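PDB 3MBR: glutamine cyclotransferase from Xanthomonas campestris, which probably catalyses the cyclisation of N-terminal glutamine residues of peptides to pyroglutamate, and carries a bound calcium ion. Local coordinates for residues A[114-126]-A[129-142]. The protein carries 1 engineered substitution. Numbering follows the deposited sequence.
Sequences DSHLYMSDGTAVI and LDPDTLQQVGSIKV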
loop_
_atom_site.group_PDB
_atom_site.type_symbol
_atom_site.label_atom_id
_atom_site.label_comp_id
_atom_site.label_asym_id
_atom_site.label_seq_id
_atom_site.Cartn_x
_atom_site.Cartn_y
_atom_site.Cartn_z
ATOM N N ASP A 114 -5.593 -11.864 -8.589
ATOM C CA ASP A 114 -5.656 -13.314 -8.241
ATOM C C ASP A 114 -4.552 -14.181 -8.823
ATOM O O ASP A 114 -4.556 -15.408 -8.609
ATOM C CB ASP A 114 -7.027 -13.944 -8.516
ATOM C CG ASP A 114 -7.501 -13.682 -9.873
ATOM O OD1 ASP A 114 -8.707 -14.013 -10.156
ATOM O OD2 ASP A 114 -6.678 -13.175 -10.685
ATOM N N SER A 115 -3.606 -13.600 -9.545
ATOM C CA SER A 115 -2.583 -14.401 -10.192
ATOM C C SER A 115 -1.191 -13.844 -9.985
ATOM O O SER A 115 -0.224 -14.610 -10.000
ATOM C CB SER A 115 -2.818 -14.411 -11.711
ATOM O OG SER A 115 -4.072 -15.029 -11.973
ATOM N N HIS A 116 -1.063 -12.519 -9.785
ATOM C CA HIS A 116 0.265 -11.884 -9.817
ATOM C C HIS A 116 0.395 -10.864 -8.720
ATOM O O HIS A 116 -0.608 -10.334 -8.223
ATOM C CB HIS A 116 0.542 -11.112 -11.100
ATOM C CG HIS A 116 0.662 -12.022 -12.265
ATOM N ND1 HIS A 116 -0.446 -12.386 -12.988
ATOM C CD2 HIS A 116 1.704 -12.757 -12.717
ATOM C CE1 HIS A 116 -0.068 -13.245 -13.939
ATOM N NE2 HIS A 116 1.227 -13.501 -13.785
ATOM N N LEU A 117 1.648 -10.566 -8.386
ATOM C CA LEU A 117 1.895 -9.420 -7.512
ATOM C C LEU A 117 2.239 -8.241 -8.380
ATOM O O LEU A 117 2.691 -8.416 -9.526
ATOM C CB LEU A 117 3.143 -9.692 -6.605
ATOM C CG LEU A 117 3.151 -11.012 -5.876
ATOM C CD1 LEU A 117 4.401 -11.020 -5.018
ATOM C CD2 LEU A 117 1.899 -11.289 -5.068
ATOM N N TYR A 118 2.006 -7.043 -7.862
ATOM C CA TYR A 118 2.328 -5.755 -8.523
ATOM C C TYR A 118 3.193 -4.967 -7.579
ATOM O O TYR A 118 2.876 -4.825 -6.426
ATOM C CB TYR A 118 1.013 -4.998 -8.870
ATOM C CG TYR A 118 0.171 -5.773 -9.830
ATOM C CD1 TYR A 118 -0.742 -6.722 -9.367
ATOM C CD2 TYR A 118 0.287 -5.554 -11.176
ATOM C CE1 TYR A 118 -1.501 -7.520 -10.281
ATOM C CE2 TYR A 118 -0.473 -6.263 -12.078
ATOM C CZ TYR A 118 -1.376 -7.256 -11.635
ATOM O OH TYR A 118 -2.167 -7.972 -12.561
ATOM N N MET A 119 4.351 -4.550 -8.071
ATOM C CA MET A 119 5.339 -3.860 -7.227
ATOM C C MET A 119 5.644 -2.444 -7.793
ATOM O O MET A 119 5.961 -2.242 -8.964
ATOM C CB MET A 119 6.663 -4.681 -7.306
ATOM C CG MET A 119 7.759 -4.063 -6.582
ATOM S SD MET A 119 9.262 -5.085 -6.535
ATOM C CE MET A 119 10.590 -3.905 -6.098
ATOM N N SER A 120 5.595 -1.482 -6.891
ATOM C CA SER A 120 6.109 -0.099 -7.127
ATOM C C SER A 120 7.592 -0.008 -6.643
ATOM O O SER A 120 7.916 -0.466 -5.544
ATOM C CB SER A 120 5.285 0.930 -6.316
ATOM O OG SER A 120 6.032 2.214 -6.396
ATOM N N ASP A 121 8.465 0.731 -7.359
ATOM C CA ASP A 121 9.893 0.886 -6.997
ATOM C C ASP A 121 10.243 2.391 -7.008
ATOM O O ASP A 121 11.418 2.800 -7.084
ATOM C CB ASP A 121 10.764 0.066 -7.949
ATOM C CG ASP A 121 10.635 0.541 -9.405
ATOM O OD1 ASP A 121 9.904 1.511 -9.707
ATOM O OD2 ASP A 121 11.294 -0.029 -10.239
ATOM N N GLY A 122 9.193 3.205 -6.925
ATOM C CA GLY A 122 9.344 4.714 -6.959
ATOM C C GLY A 122 9.321 5.297 -8.366
ATOM O O GLY A 122 9.257 6.542 -8.539
ATOM N N THR A 123 9.462 4.432 -9.387
ATOM C CA THR A 123 9.412 4.879 -10.801
ATOM C C THR A 123 7.986 4.740 -11.346
ATOM O O THR A 123 7.096 4.297 -10.595
ATOM C CB THR A 123 10.396 4.103 -11.733
ATOM O OG1 THR A 123 9.841 2.811 -11.988
ATOM C CG2 THR A 123 11.812 3.935 -11.109
ATOM N N ALA A 124 7.746 5.075 -12.616
ATOM C CA ALA A 124 6.408 4.999 -13.252
ATOM C C ALA A 124 6.128 3.597 -13.798
ATOM O O ALA A 124 5.061 3.330 -14.350
ATOM C CB ALA A 124 6.201 6.093 -14.350
ATOM N N VAL A 125 7.112 2.716 -13.652
ATOM C CA VAL A 125 6.915 1.349 -14.216
ATOM C C VAL A 125 6.613 0.383 -13.040
ATOM O O VAL A 125 7.523 0.096 -12.209
ATOM C CB VAL A 125 8.171 0.915 -14.947
ATOM C CG1 VAL A 125 8.046 -0.525 -15.422
ATOM C CG2 VAL A 125 8.415 1.856 -16.085
ATOM N N ILE A 126 5.369 -0.065 -12.932
ATOM C CA ILE A 126 5.007 -1.120 -11.962
ATOM C C ILE A 126 5.390 -2.518 -12.516
ATOM O O ILE A 126 5.069 -2.875 -13.675
ATOM C CB ILE A 126 3.497 -1.107 -11.769
ATOM C CG1 ILE A 126 3.002 0.227 -11.186
ATOM C CG2 ILE A 126 2.985 -2.297 -10.936
ATOM C CD1 ILE A 126 1.627 0.337 -11.178
ATOM N N LEU A 129 4.873 -9.546 -10.891
ATOM C CA LEU A 129 5.745 -10.626 -10.424
ATOM C C LEU A 129 5.005 -11.925 -10.286
ATOM O O LEU A 129 3.821 -11.945 -9.905
ATOM C CB LEU A 129 6.336 -10.266 -9.049
ATOM C CG LEU A 129 7.012 -8.883 -8.863
ATOM C CD1 LEU A 129 7.505 -8.754 -7.404
ATOM C CD2 LEU A 129 8.157 -8.684 -9.823
ATOM N N ASP A 130 5.706 -13.036 -10.576
ATOM C CA ASP A 130 5.162 -14.290 -10.294
ATOM C C ASP A 130 5.162 -14.522 -8.751
ATOM O O ASP A 130 6.214 -14.360 -8.147
ATOM C CB ASP A 130 6.100 -15.353 -10.989
ATOM C CG ASP A 130 5.666 -16.754 -10.650
ATOM O OD1 ASP A 130 6.480 -17.495 -10.054
ATOM O OD2 ASP A 130 4.495 -17.073 -10.988
ATOM N N PRO A 131 4.024 -14.874 -8.123
ATOM C CA PRO A 131 4.038 -14.953 -6.657
ATOM C C PRO A 131 4.947 -16.010 -6.090
ATOM O O PRO A 131 5.602 -15.751 -5.068
ATOM C CB PRO A 131 2.587 -15.288 -6.331
ATOM C CG PRO A 131 1.809 -14.661 -7.502
ATOM C CD PRO A 131 2.636 -14.978 -8.644
ATOM N N ASP A 132 5.055 -17.160 -6.751
ATOM C CA ASP A 132 5.916 -18.217 -6.149
ATOM C C ASP A 132 7.389 -18.000 -6.284
ATOM O O ASP A 132 8.154 -18.396 -5.402
ATOM C CB ASP A 132 5.600 -19.587 -6.730
ATOM C CG ASP A 132 4.251 -20.165 -6.232
ATOM O OD1 ASP A 132 3.919 -21.271 -6.783
ATOM O OD2 ASP A 132 3.599 -19.636 -5.308
ATOM N N THR A 133 7.829 -17.486 -7.420
ATOM C CA THR A 133 9.254 -17.336 -7.613
ATOM C C THR A 133 9.709 -15.913 -7.410
ATOM O O THR A 133 10.887 -15.672 -7.349
ATOM C CB THR A 133 9.686 -17.663 -9.034
ATOM O OG1 THR A 133 8.975 -16.808 -9.948
ATOM C CG2 THR A 133 9.361 -19.156 -9.354
ATOM N N LEU A 134 8.752 -14.955 -7.352
ATOM C CA LEU A 134 9.112 -13.550 -7.336
ATOM C C LEU A 134 9.803 -13.040 -8.544
ATOM O O LEU A 134 10.237 -11.880 -8.565
ATOM C CB LEU A 134 9.818 -13.122 -6.054
ATOM C CG LEU A 134 8.720 -13.420 -4.994
ATOM C CD1 LEU A 134 9.072 -14.252 -3.861
ATOM C CD2 LEU A 134 7.726 -12.413 -4.738
ATOM N N GLN A 135 9.825 -13.837 -9.605
ATOM C CA GLN A 135 10.439 -13.350 -10.837
ATOM C C GLN A 135 9.530 -12.366 -11.548
ATOM O O GLN A 135 8.302 -12.527 -11.513
ATOM C CB GLN A 135 10.670 -14.551 -11.791
ATOM C CG GLN A 135 11.686 -15.486 -11.209
ATOM C CD GLN A 135 11.783 -16.739 -12.141
ATOM O OE1 GLN A 135 11.457 -16.650 -13.345
ATOM N NE2 GLN A 135 12.205 -17.862 -11.601
ATOM N N GLN A 136 10.113 -11.331 -12.167
ATOM C CA GLN A 136 9.310 -10.424 -12.934
ATOM C C GLN A 136 8.814 -11.024 -14.248
ATOM O O GLN A 136 9.612 -11.545 -15.059
ATOM C CB GLN A 136 10.069 -9.122 -13.181
ATOM C CG GLN A 136 9.237 -8.112 -14.028
ATOM C CD GLN A 136 9.829 -6.717 -13.991
ATOM O OE1 GLN A 136 10.806 -6.457 -13.267
ATOM N NE2 GLN A 136 9.243 -5.808 -14.762
ATOM N N VAL A 137 7.520 -10.953 -14.514
ATOM C CA VAL A 137 6.917 -11.510 -15.739
ATOM C C VAL A 137 6.216 -10.477 -16.622
ATOM O O VAL A 137 5.802 -10.770 -17.740
ATOM C CB VAL A 137 5.962 -12.707 -15.413
ATOM C CG1 VAL A 137 6.764 -13.833 -14.718
ATOM C CG2 VAL A 137 4.820 -12.290 -14.525
ATOM N N GLY A 138 6.183 -9.235 -16.186
ATOM C CA GLY A 138 5.529 -8.208 -16.987
ATOM C C GLY A 138 5.672 -6.860 -16.319
ATOM O O GLY A 138 6.389 -6.733 -15.345
ATOM N N SER A 139 5.108 -5.838 -16.968
ATOM C CA SER A 139 5.050 -4.516 -16.339
ATOM C C SER A 139 3.897 -3.683 -16.839
ATOM O O SER A 139 3.237 -4.022 -17.819
ATOM C CB SER A 139 6.369 -3.789 -16.547
ATOM O OG SER A 139 6.658 -3.669 -17.916
ATOM N N ILE A 140 3.661 -2.590 -16.137
ATOM C CA ILE A 140 2.646 -1.620 -16.510
ATOM C C ILE A 140 3.326 -0.268 -16.394
ATOM O O ILE A 140 3.802 0.126 -15.284
ATOM C CB ILE A 140 1.423 -1.620 -15.537
ATOM C CG1 ILE A 140 0.628 -2.948 -15.631
ATOM C CG2 ILE A 140 0.471 -0.427 -15.850
ATOM C CD1 ILE A 140 -0.243 -3.232 -14.399
ATOM N N LYS A 141 3.346 0.482 -17.508
ATOM C CA LYS A 141 3.815 1.857 -17.453
ATOM C C LYS A 141 2.625 2.746 -17.186
ATOM O O LYS A 141 1.678 2.753 -17.946
ATOM C CB LYS A 141 4.444 2.258 -18.780
ATOM C CG LYS A 141 5.346 3.459 -18.635
ATOM C CD LYS A 141 4.631 4.819 -18.519
ATOM C CE LYS A 141 5.595 5.948 -18.965
ATOM N NZ LYS A 141 6.790 6.031 -18.039
ATOM N N VAL A 142 2.657 3.431 -16.039
ATOM C CA VAL A 142 1.532 4.226 -15.613
ATOM C C VAL A 142 1.656 5.644 -16.170
ATOM O O VAL A 142 2.666 6.302 -16.037
ATOM C CB VAL A 142 1.470 4.260 -14.108
ATOM C CG1 VAL A 142 0.205 4.973 -13.664
ATOM C CG2 VAL A 142 1.475 2.815 -13.575
#
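L117 and L129 face each other as an antiparallel hydrogen-bonded pair: L117 N gives a nearly straight bond (164°) to L129 O in the carbonyl plane, and L129 N returns one to L117 O at 2.8 Å. Their side chains leave on the same face, CB to CB 4.1 Å. With CG anti to its carbonyl carbon (chi1 -50°), L117 turns its methyls to the 131-134 turn, where CD1 meets L134 CD2 at 3.6 Å and CD2 meets P131 CG. H116 turns its ring so that L129 O sits at the edge, near the ring plane, and CD2 meets V137 CG2 at 3.6 Å. At the far end, I126 and I140 exchange two backbone bonds, and V142 N points straight at A124 O (180°, 2.9 Å). The tightest carbon pair is there too, I126 CD1 on V142 CG2 at 3.5 Å. Strand 125-129 thus sits between 117-120 and 136-144 in one antiparallel blade of the beta-propeller, with a classic bulge where V137 and G138 both face K128. Y118 CE2 touches I140 CD1 at 3.8 Å; its ring stacks on W157, its OH is hydrogen-bonded to D113 OD2, and the side chain lies about 4 Å from that of the calcium-binding L155. D121 OD1 takes T123 OG1 and, in an Asx turn, T123 N; D130 OD1 takes T133 OG1 and, in an Asx motif, T133 N. ST turns follow, T123 OG1 accepting from V125 N and T133 OG1 from Q135 N.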